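Local coordinates for protein titin (Homo sapiens, PDB 5JDD) that probably acts as a giant elastic scaffold of the muscle sarcomere, here represented by three tandem immunoglobulin domains from its I-band, at residues N99-T105 and T172-I178; E198-E204 and K229-S233; S207-N213 and A245-A251. All coordinates share one frame; numbering follows the deposited sequence.

Contact 1: residues N99-T105 and T172-I178; sequences NIEVPET and TLTVTPI
Thr172 meets the side-chain amide of Asn99: its backbone N donates to Asn99 OD1 (2.9 Å) from a position tilted out of the amide plane. Its carbonyl O in turn accepts the N-H of Ile100. Leu173 bends its CD1 branch back toward the first strand and touches Ile100 CG1. Leu173 CD1 also lies 3.7 Å from Val102 CG2, on a face shared with Ala108 and Phe110 of strand 108-114. Thr174 brackets the centre of the pairing, its N bonding Ile100 O and its O receiving Val102 N. This parallel pairing of strands 100-103 and 167-176 is the A'-G edge of an I-set immunoglobulin domain. A water hydrogen-bonds to the hydroxyls of Thr174 and, in the conformer described, Thr172, and donates to Ile100 O (2.9 Å). Val175 CG1 presses against Glu104 CA at 3.5 Å. Thr176 N donates to Val102 O, and Thr176 O takes the N-H of Glu104. The Thr176 hydroxyl, set between backbone N and carbonyl carbon (chi1 54°), abuts Pro103 CA, with OG1 3.3 Å away. Past Pro177, Ile178 N donates to Glu104 OE1 (2.9 Å) on the anti side of the carboxylate, and a second water joins OE1 to Ile178 O.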
loop_
_atom_site.group_PDB
_atom_site.type_symbol
_atom_site.label_atom_id
_atom_site.label_comp_id
_atom_site.label_asym_id
_atom_site.label_seq_id
_atom_site.Cartn_x
_atom_site.Cartn_y
_atom_site.Cartn_z
ATOM N N ASN A 99 9.065 5.494 6.226
ATOM C CA ASN A 99 9.950 4.413 6.648
ATOM C C ASN A 99 9.562 3.974 8.051
ATOM O O ASN A 99 9.314 4.816 8.925
ATOM C CB ASN A 99 11.406 4.878 6.687
ATOM C CG ASN A 99 11.924 5.316 5.334
ATOM O OD1 ASN A 99 11.477 4.839 4.285
ATOM N ND2 ASN A 99 12.888 6.234 5.351
ATOM N N ILE A 100 9.537 2.665 8.281
ATOM C CA ILE A 100 9.135 2.131 9.578
ATOM C C ILE A 100 10.030 1.008 10.087
ATOM O O ILE A 100 10.626 0.277 9.295
ATOM C CB ILE A 100 7.697 1.608 9.533
ATOM C CG1 ILE A 100 7.505 0.701 8.317
ATOM C CG2 ILE A 100 6.710 2.773 9.520
ATOM C CD1 ILE A 100 6.166 -0.031 8.289
ATOM N N GLU A 101 10.120 0.892 11.415
ATOM C CA GLU A 101 10.734 -0.243 12.088
ATOM C C GLU A 101 9.635 -0.964 12.844
ATOM O O GLU A 101 8.869 -0.329 13.580
ATOM C CB GLU A 101 11.779 0.211 13.098
ATOM C CG GLU A 101 12.996 0.882 12.523
ATOM C CD GLU A 101 14.040 1.089 13.600
ATOM O OE1 GLU A 101 13.708 0.849 14.782
ATOM O OE2 GLU A 101 15.179 1.473 13.272
ATOM N N VAL A 102 9.561 -2.283 12.674
ATOM C CA VAL A 102 8.502 -3.091 13.272
ATOM C C VAL A 102 9.124 -4.336 13.881
ATOM O O VAL A 102 9.911 -5.022 13.223
ATOM C CB VAL A 102 7.482 -3.539 12.209
ATOM C CG1 VAL A 102 6.398 -4.380 12.847
ATOM C CG2 VAL A 102 6.843 -2.337 11.543
ATOM N N PRO A 103 8.781 -4.653 15.142
ATOM C CA PRO A 103 9.331 -5.887 15.716
ATOM C C PRO A 103 8.844 -7.115 14.963
ATOM O O PRO A 103 7.671 -7.152 14.541
ATOM C CB PRO A 103 8.765 -5.901 17.140
ATOM C CG PRO A 103 8.495 -4.457 17.441
ATOM C CD PRO A 103 8.053 -3.846 16.136
ATOM N N GLU A 104 9.718 -8.108 14.825
ATOM C CA GLU A 104 9.320 -9.361 14.196
ATOM C C GLU A 104 8.080 -9.929 14.875
ATOM O O GLU A 104 7.883 -9.765 16.088
ATOM C CB GLU A 104 10.467 -10.375 14.182
ATOM C CG GLU A 104 11.017 -10.674 15.547
ATOM C CD GLU A 104 12.194 -11.649 15.534
ATOM O OE1 GLU A 104 12.924 -11.688 16.539
ATOM O OE2 GLU A 104 12.383 -12.396 14.543
ATOM N N THR A 105 7.256 -10.587 14.053
ATOM C CA THR A 105 5.929 -11.139 14.391
ATOM C C THR A 105 4.785 -10.119 14.396
ATOM O O THR A 105 3.609 -10.499 14.358
ATOM C CB THR A 105 5.875 -11.990 15.701
ATOM O OG1 THR A 105 5.815 -11.128 16.848
ATOM C CG2 THR A 105 7.066 -12.957 15.800
ATOM N N THR A 172 11.010 2.187 3.310
ATOM C CA THR A 172 11.618 0.945 3.770
ATOM C C THR A 172 10.985 0.412 5.040
ATOM O O THR A 172 10.530 1.175 5.899
ATOM C CB THR A 172 13.115 1.105 4.041
ATOM O OG1 THR A 172 13.313 2.051 5.102
ATOM C CG2 THR A 172 13.825 1.568 2.788
ATOM N N LEU A 173 10.957 -0.908 5.140
ATOM C CA LEU A 173 10.588 -1.619 6.355
ATOM C C LEU A 173 11.849 -2.259 6.907
ATOM O O LEU A 173 12.587 -2.942 6.179
ATOM C CB LEU A 173 9.567 -2.715 6.051
ATOM C CG LEU A 173 9.296 -3.698 7.198
ATOM C CD1 LEU A 173 8.712 -2.991 8.402
ATOM C CD2 LEU A 173 8.347 -4.783 6.732
ATOM N N THR A 174 12.108 -2.021 8.187
ATOM C CA THR A 174 13.147 -2.722 8.913
ATOM C C THR A 174 12.493 -3.539 10.022
ATOM O O THR A 174 11.896 -2.979 10.929
ATOM C CB THR A 174 14.140 -1.731 9.534
ATOM O OG1 THR A 174 14.670 -0.876 8.505
ATOM C CG2 THR A 174 15.268 -2.469 10.228
ATOM N N VAL A 175 12.575 -4.859 9.924
ATOM C CA VAL A 175 12.002 -5.746 10.933
ATOM C C VAL A 175 13.042 -6.009 12.023
ATOM O O VAL A 175 14.128 -6.519 11.746
ATOM C CB VAL A 175 11.523 -7.053 10.301
ATOM C CG1 VAL A 175 10.905 -7.965 11.363
ATOM C CG2 VAL A 175 10.501 -6.748 9.222
ATOM N N THR A 176 12.706 -5.637 13.251
ATOM C CA THR A 176 13.671 -5.632 14.346
ATOM C C THR A 176 13.550 -6.866 15.236
ATOM O O THR A 176 12.468 -7.449 15.372
ATOM C CB THR A 176 13.532 -4.347 15.183
ATOM O OG1 THR A 176 12.177 -4.212 15.613
ATOM C CG2 THR A 176 13.925 -3.125 14.357
ATOM N N PRO A 177 14.662 -7.288 15.842
ATOM C CA PRO A 177 14.676 -8.562 16.566
ATOM C C PRO A 177 14.057 -8.481 17.952
ATOM O O PRO A 177 14.306 -7.519 18.687
ATOM C CB PRO A 177 16.171 -8.879 16.681
ATOM C CG PRO A 177 16.832 -7.535 16.668
ATOM C CD PRO A 177 16.013 -6.711 15.703
ATOM N N ILE A 178 13.246 -9.472 18.310
ATOM C CA ILE A 178 12.798 -9.577 19.690
ATOM C C ILE A 178 13.991 -9.888 20.583
ATOM O O ILE A 178 14.862 -10.685 20.228
ATOM C CB ILE A 178 11.713 -10.650 19.847
ATOM C CG1 ILE A 178 10.455 -10.198 19.103
ATOM C CG2 ILE A 178 11.406 -10.915 21.345
ATOM C CD1 ILE A 178 9.495 -11.311 18.816
HETATM O O HOH W 1 12.959 1.272 7.808
HETATM O O HOH W 2 15.205 -12.120 17.812
#

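Contact 2: residues E198-E204 and K229-S233; sequences EVTVNYE and KLTHS
Val199 and His232 bind each other through both backbone N-H and carbonyl groups, Val199 N to His232 O (3.0 Å) and His232 N to Val199 O. They form the hydrogen-bonded pair at the centre of an antiparallel match between strands 195-201 and 231-236, the B and E strands in the four-stranded sheet of an I-set immunoglobulin sandwich. Two residues on along the first strand, Val201 N donates to Leu230 O. The non-hydrogen-bonded pair Thr200 and Thr231 lies between these links, on the face opposite Val199 and His232. In the conformer of Thr231 described here, one of two, the hydroxyls bond OG1 to OG1 at 3.1 Å, and either could be the donor. Both take the same first torsion, with OG1 beside its own backbone N, which turns the two oxygens to each other. Leu230, at the turn before the strand, sends CD2 against the backbone of the facing loop, 3.4 Å from Glu204 N. At the solvent-exposed end of the pairing, Lys229 curls its bent chain so that NZ meets Glu204 OE2 (2.9 Å) in a salt bridge whose hydrogen bond is weak; a water donates to the same OE2 and to Lys229 O. On the inner face the edge of the His232 imidazole is met by Val201 CG2, 3.7 Å from NE2. A water links NE2 to Tyr203 O, while ND1 is hydrogen-bonded to Thr227 OG1, so both ring nitrogens have partners that fix its rotation. Phe249 of the other sheet packs on Val199 and Val201. Further out, Asn202 OD1 accepts the N-H of Met179, and Asn202 CG stands 3.6 Å above the ring plane of Tyr203, off toward the rim.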
loop_
_atom_site.group_PDB
_atom_site.type_symbol
_atom_site.label_atom_id
_atom_site.label_comp_id
_atom_site.label_asym_id
_atom_site.label_seq_id
_atom_site.Cartn_x
_atom_site.Cartn_y
_atom_site.Cartn_z
ATOM N N GLU A 198 8.654 -17.635 33.870
ATOM C CA GLU A 198 8.398 -16.272 33.384
ATOM C C GLU A 198 9.564 -15.739 32.558
ATOM O O GLU A 198 10.726 -15.944 32.914
ATOM C CB GLU A 198 8.168 -15.315 34.557
ATOM C CG GLU A 198 7.050 -15.698 35.504
ATOM C CD GLU A 198 6.897 -14.713 36.649
ATOM O OE1 GLU A 198 6.197 -13.695 36.467
ATOM O OE2 GLU A 198 7.483 -14.956 37.727
ATOM N N VAL A 199 9.236 -15.072 31.452
ATOM C CA VAL A 199 10.227 -14.343 30.666
ATOM C C VAL A 199 9.724 -12.943 30.432
ATOM O O VAL A 199 8.521 -12.697 30.425
ATOM C CB VAL A 199 10.464 -14.937 29.263
ATOM C CG1 VAL A 199 11.255 -16.194 29.339
ATOM C CG2 VAL A 199 9.144 -15.167 28.543
ATOM N N THR A 200 10.649 -12.009 30.266
ATOM C CA THR A 200 10.271 -10.656 29.887
ATOM C C THR A 200 10.941 -10.347 28.563
ATOM O O THR A 200 12.104 -10.713 28.353
ATOM C CB THR A 200 10.665 -9.623 30.954
ATOM O OG1 THR A 200 10.083 -10.009 32.208
ATOM C CG2 THR A 200 10.153 -8.240 30.568
ATOM N N VAL A 201 10.192 -9.731 27.655
ATOM C CA VAL A 201 10.714 -9.355 26.335
ATOM C C VAL A 201 10.712 -7.840 26.174
ATOM O O VAL A 201 10.190 -7.119 27.027
ATOM C CB VAL A 201 9.911 -9.996 25.187
ATOM C CG1 VAL A 201 10.041 -11.520 25.228
ATOM C CG2 VAL A 201 8.437 -9.588 25.259
ATOM N N ASN A 202 11.292 -7.348 25.082
ATOM C CA ASN A 202 11.397 -5.902 24.882
ATOM C C ASN A 202 10.222 -5.222 24.171
ATOM O O ASN A 202 10.120 -3.996 24.183
ATOM C CB ASN A 202 12.725 -5.542 24.193
ATOM C CG ASN A 202 12.886 -6.180 22.814
ATOM O OD1 ASN A 202 12.226 -7.167 22.477
ATOM N ND2 ASN A 202 13.795 -5.625 22.019
ATOM N N TYR A 203 9.343 -6.003 23.545
ATOM C CA TYR A 203 8.236 -5.437 22.779
ATOM C C TYR A 203 6.901 -6.047 23.159
ATOM O O TYR A 203 6.793 -7.255 23.383
ATOM C CB TYR A 203 8.440 -5.660 21.276
ATOM C CG TYR A 203 9.675 -5.041 20.666
ATOM C CD1 TYR A 203 9.866 -3.661 20.680
ATOM C CD2 TYR A 203 10.616 -5.826 20.018
ATOM C CE1 TYR A 203 10.992 -3.082 20.092
ATOM C CE2 TYR A 203 11.739 -5.264 19.425
ATOM C CZ TYR A 203 11.927 -3.892 19.470
ATOM O OH TYR A 203 13.042 -3.327 18.880
ATOM N N GLU A 204 5.872 -5.206 23.194
ATOM C CA GLU A 204 4.519 -5.674 23.439
ATOM C C GLU A 204 3.931 -6.222 22.144
ATOM O O GLU A 204 4.291 -5.758 21.054
ATOM C CB GLU A 204 3.668 -4.508 23.943
ATOM C CG GLU A 204 2.296 -4.898 24.427
ATOM C CD GLU A 204 1.702 -3.865 25.360
ATOM O OE1 GLU A 204 1.432 -2.734 24.899
ATOM O OE2 GLU A 204 1.510 -4.190 26.553
ATOM N N LYS A 229 1.707 -7.262 30.418
ATOM C CA LYS A 229 2.665 -6.287 29.906
ATOM C C LYS A 229 3.683 -6.985 29.007
ATOM O O LYS A 229 3.326 -7.596 28.001
ATOM C CB LYS A 229 3.380 -5.529 31.039
ATOM C CG LYS A 229 2.467 -4.804 32.033
ATOM C CD LYS A 229 1.130 -4.343 31.430
ATOM C CE LYS A 229 1.239 -3.067 30.596
ATOM N NZ LYS A 229 1.858 -3.293 29.259
ATOM N N LEU A 230 4.954 -6.885 29.377
ATOM C CA LEU A 230 6.011 -7.473 28.571
ATOM C C LEU A 230 6.457 -8.829 29.104
ATOM O O LEU A 230 7.470 -9.370 28.659
ATOM C CB LEU A 230 7.204 -6.526 28.528
ATOM C CG LEU A 230 6.892 -5.144 27.971
ATOM C CD1 LEU A 230 8.065 -4.200 28.185
ATOM C CD2 LEU A 230 6.578 -5.270 26.504
ATOM N N THR A 231 5.704 -9.385 30.053
ATOM C CA THR A 231 6.060 -10.663 30.649
ATOM C C THR A 231 5.110 -11.777 30.199
ATOM O O THR A 231 3.892 -11.591 30.159
ATOM C CB THR A 231 6.089 -10.566 32.186
ATOM O OG1 THR A 231 7.054 -9.578 32.572
ATOM C CG2 THR A 231 6.460 -11.902 32.815
ATOM N N HIS A 232 5.683 -12.922 29.849
ATOM C CA HIS A 232 4.916 -14.077 29.419
ATOM C C HIS A 232 5.209 -15.203 30.389
ATOM O O HIS A 232 6.366 -15.437 30.756
ATOM C CB HIS A 232 5.313 -14.469 27.997
ATOM C CG HIS A 232 5.146 -13.356 27.011
ATOM N ND1 HIS A 232 3.938 -13.076 26.410
ATOM C CD2 HIS A 232 6.014 -12.412 26.571
ATOM C CE1 HIS A 232 4.078 -12.027 25.616
ATOM N NE2 HIS A 232 5.327 -11.602 25.701
ATOM N N SER A 233 4.159 -15.885 30.825
ATOM C CA SER A 233 4.296 -16.916 31.848
ATOM C C SER A 233 3.751 -18.260 31.389
ATOM O O SER A 233 2.843 -18.329 30.559
ATOM C CB SER A 233 3.593 -16.492 33.142
ATOM O OG SER A 233 2.209 -16.293 32.927
HETATM O O HOH W 3 5.093 -9.010 24.613
HETATM O O HOH W 4 1.272 -7.024 26.693
#

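Contact 3: residues S207-N213 and A245-A251; sequences SYKWLKN and ADYTFVA
Trp210 and Phe249 pack together in the core of an I-set immunoglobulin domain, where strands 209-212 (C) and 245-251 (F) run antiparallel. Phe249 points its edge at the face of the indole, with CD1 3.7 Å from Trp210 CE2 and the ring planes at 68°. Its CB also lies over the six-membered ring, a CH-pi contact. With its first torsion extended (chi1 171°, CG opposite the backbone N), Phe249 carries its ring on toward Tyr208, where CE1 touches Tyr208 CB at 3.5 Å; those two rings are near parallel but slid apart. On the sheet's other face, Leu211 CD1 meets Val250 CG2 and the aliphatic chain of Lys209 lies alongside Val250. Paired backbone bonds join Lys209 with Val250 and Leu211 with Thr248, with Leu211 N 2.8 Å from Thr248 O. Lys212 stretches beside Tyr247, its CE 3.7 Å from Tyr247 OH. That hydroxyl is hydrogen-bonded to Asp243 O, as in the tyrosine corner of such domains, and accepts a hydrogen bond from a water that in turn accepts one from Lys212 NZ; NZ is further tied to Gly242 O. Asn213 N donates to Asp246 O, and Asp246 N to Asn213 OD1 at 3.0 Å.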
loop_
_atom_site.group_PDB
_atom_site.type_symbol
_atom_site.label_atom_id
_atom_site.label_comp_id
_atom_site.label_asym_id
_atom_site.label_seq_id
_atom_site.Cartn_x
_atom_site.Cartn_y
_atom_site.Cartn_z
ATOM N N SER A 207 4.244 -12.472 19.009
ATOM C CA SER A 207 3.745 -13.836 19.037
ATOM C C SER A 207 4.803 -14.752 19.632
ATOM O O SER A 207 6.011 -14.516 19.486
ATOM C CB SER A 207 3.367 -14.309 17.636
ATOM O OG SER A 207 2.268 -13.562 17.142
ATOM N N TYR A 208 4.356 -15.803 20.297
ATOM C CA TYR A 208 5.275 -16.695 20.980
ATOM C C TYR A 208 4.711 -18.103 21.065
ATOM O O TYR A 208 3.528 -18.337 20.802
ATOM C CB TYR A 208 5.530 -16.187 22.406
ATOM C CG TYR A 208 4.302 -16.292 23.291
ATOM C CD1 TYR A 208 4.067 -17.437 24.041
ATOM C CD2 TYR A 208 3.367 -15.255 23.358
ATOM C CE1 TYR A 208 2.944 -17.553 24.835
ATOM C CE2 TYR A 208 2.237 -15.363 24.165
ATOM C CZ TYR A 208 2.038 -16.517 24.899
ATOM O OH TYR A 208 0.931 -16.685 25.712
ATOM N N LYS A 209 5.567 -19.033 21.476
ATOM C CA LYS A 209 5.118 -20.364 21.869
ATOM C C LYS A 209 6.044 -20.907 22.945
ATOM O O LYS A 209 7.144 -20.386 23.177
ATOM C CB LYS A 209 5.079 -21.318 20.678
ATOM C CG LYS A 209 6.434 -21.599 20.093
ATOM C CD LYS A 209 6.313 -22.298 18.744
ATOM C CE LYS A 209 7.686 -22.426 18.098
ATOM N NZ LYS A 209 7.610 -23.049 16.744
ATOM N N TRP A 210 5.585 -21.947 23.617
ATOM C CA TRP A 210 6.396 -22.639 24.604
ATOM C C TRP A 210 6.593 -24.074 24.176
ATOM O O TRP A 210 5.671 -24.697 23.626
ATOM C CB TRP A 210 5.693 -22.637 25.957
ATOM C CG TRP A 210 5.568 -21.285 26.610
ATOM C CD1 TRP A 210 4.606 -20.336 26.368
ATOM C CD2 TRP A 210 6.412 -20.746 27.637
ATOM N NE1 TRP A 210 4.814 -19.237 27.178
ATOM C CE2 TRP A 210 5.908 -19.472 27.971
ATOM C CE3 TRP A 210 7.545 -21.223 28.311
ATOM C CZ2 TRP A 210 6.505 -18.658 28.947
ATOM C CZ3 TRP A 210 8.136 -20.412 29.287
ATOM C CH2 TRP A 210 7.608 -19.149 29.596
ATOM N N LEU A 211 7.791 -24.597 24.421
ATOM C CA LEU A 211 8.103 -25.985 24.102
ATOM C C LEU A 211 8.464 -26.742 25.358
ATOM O O LEU A 211 9.084 -26.189 26.283
ATOM C CB LEU A 211 9.305 -26.063 23.154
ATOM C CG LEU A 211 9.345 -25.108 21.955
ATOM C CD1 LEU A 211 10.641 -25.297 21.157
ATOM C CD2 LEU A 211 8.132 -25.307 21.055
ATOM N N LYS A 212 8.098 -28.022 25.373
ATOM C CA LYS A 212 8.522 -28.969 26.400
ATOM C C LYS A 212 9.369 -30.012 25.689
ATOM O O LYS A 212 8.867 -30.733 24.823
ATOM C CB LYS A 212 7.305 -29.618 27.062
ATOM C CG LYS A 212 7.657 -30.699 28.093
ATOM C CD LYS A 212 6.406 -31.384 28.591
ATOM C CE LYS A 212 6.733 -32.417 29.665
ATOM N NZ LYS A 212 5.455 -33.080 30.086
ATOM N N ASN A 213 10.651 -30.072 26.034
ATOM C CA ASN A 213 11.607 -30.897 25.291
ATOM C C ASN A 213 11.459 -30.736 23.773
ATOM O O ASN A 213 11.445 -31.718 23.031
ATOM C CB ASN A 213 11.504 -32.369 25.708
ATOM C CG ASN A 213 11.810 -32.578 27.168
ATOM O OD1 ASN A 213 12.617 -31.855 27.751
ATOM N ND2 ASN A 213 11.166 -33.577 27.771
ATOM N N ALA A 245 11.344 -31.583 32.882
ATOM C CA ALA A 245 11.687 -31.450 31.473
ATOM C C ALA A 245 12.374 -30.122 31.250
ATOM O O ALA A 245 12.464 -29.294 32.165
ATOM C CB ALA A 245 10.409 -31.516 30.625
ATOM N N ASP A 246 12.839 -29.909 30.027
ATOM C CA ASP A 246 13.392 -28.619 29.648
ATOM C C ASP A 246 12.317 -27.820 28.926
ATOM O O ASP A 246 11.666 -28.326 28.002
ATOM C CB ASP A 246 14.597 -28.780 28.722
ATOM C CG ASP A 246 15.749 -29.497 29.374
ATOM O OD1 ASP A 246 15.860 -29.461 30.618
ATOM O OD2 ASP A 246 16.544 -30.106 28.627
ATOM N N TYR A 247 12.137 -26.571 29.340
ATOM C CA TYR A 247 11.114 -25.721 28.757
ATOM C C TYR A 247 11.749 -24.571 28.009
ATOM O O TYR A 247 12.734 -23.987 28.479
ATOM C CB TYR A 247 10.173 -25.220 29.855
ATOM C CG TYR A 247 9.339 -26.337 30.415
ATOM C CD1 TYR A 247 9.826 -27.168 31.424
ATOM C CD2 TYR A 247 8.082 -26.602 29.898
ATOM C CE1 TYR A 247 9.060 -28.228 31.914
ATOM C CE2 TYR A 247 7.300 -27.643 30.402
ATOM C CZ TYR A 247 7.805 -28.457 31.399
ATOM O OH TYR A 247 7.045 -29.499 31.882
ATOM N N THR A 248 11.192 -24.258 26.836
ATOM C CA THR A 248 11.743 -23.208 25.993
ATOM C C THR A 248 10.656 -22.212 25.613
ATOM O O THR A 248 9.580 -22.590 25.144
ATOM C CB THR A 248 12.352 -23.777 24.700
ATOM O OG1 THR A 248 13.360 -24.746 25.028
ATOM C CG2 THR A 248 12.978 -22.667 23.858
ATOM N N PHE A 249 10.944 -20.935 25.824
ATOM C CA PHE A 249 10.104 -19.872 25.309
ATOM C C PHE A 249 10.688 -19.455 23.972
ATOM O O PHE A 249 11.907 -19.249 23.867
ATOM C CB PHE A 249 10.100 -18.696 26.287
ATOM C CG PHE A 249 9.435 -17.462 25.750
ATOM C CD1 PHE A 249 8.059 -17.298 25.849
ATOM C CD2 PHE A 249 10.192 -16.456 25.172
ATOM C CE1 PHE A 249 7.446 -16.141 25.366
ATOM C CE2 PHE A 249 9.587 -15.308 24.677
ATOM C CZ PHE A 249 8.209 -15.149 24.779
ATOM N N VAL A 250 9.830 -19.337 22.959
ATOM C CA VAL A 250 10.258 -18.944 21.621
ATOM C C VAL A 250 9.448 -17.761 21.121
ATOM O O VAL A 250 8.226 -17.811 21.110
ATOM C CB VAL A 250 10.058 -20.083 20.608
ATOM C CG1 VAL A 250 10.492 -19.641 19.208
ATOM C CG2 VAL A 250 10.811 -21.330 21.036
ATOM N N ALA A 251 10.122 -16.697 20.696
ATOM C CA ALA A 251 9.434 -15.568 20.078
ATOM C C ALA A 251 10.301 -15.011 18.975
ATOM O O ALA A 251 11.392 -14.507 19.248
ATOM C CB ALA A 251 9.142 -14.486 21.101
HETATM O O HOH W 5 4.621 -30.553 31.505
#

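In the fold
Contacts 2 and 3 belong to the same domain, and each supplies a strand pair to one of its two facing sheets: Val199 packs on Phe249, and His232 and Tyr208 meet ring to ring. Contact 3 puts aromatic rings into the core, whereas contact 2 combines buried Val199, Val201 and His232 with threonine hydroxyls and a surface salt bridge. Contact 1, the parallel one, edges the preceding domain and is partly buried, with Val102 and Leu173 turned inward and Glu101 and Thr174 exposed. It adds side-chain acceptors, the Asn99 amide and Glu104 carboxylate, at its two ends. At the interdomain junction Pro103 packs on Tyr203 of contact 2, and Thr105 OG1 is hydrogen-bonded to Ser207 N of contact 3.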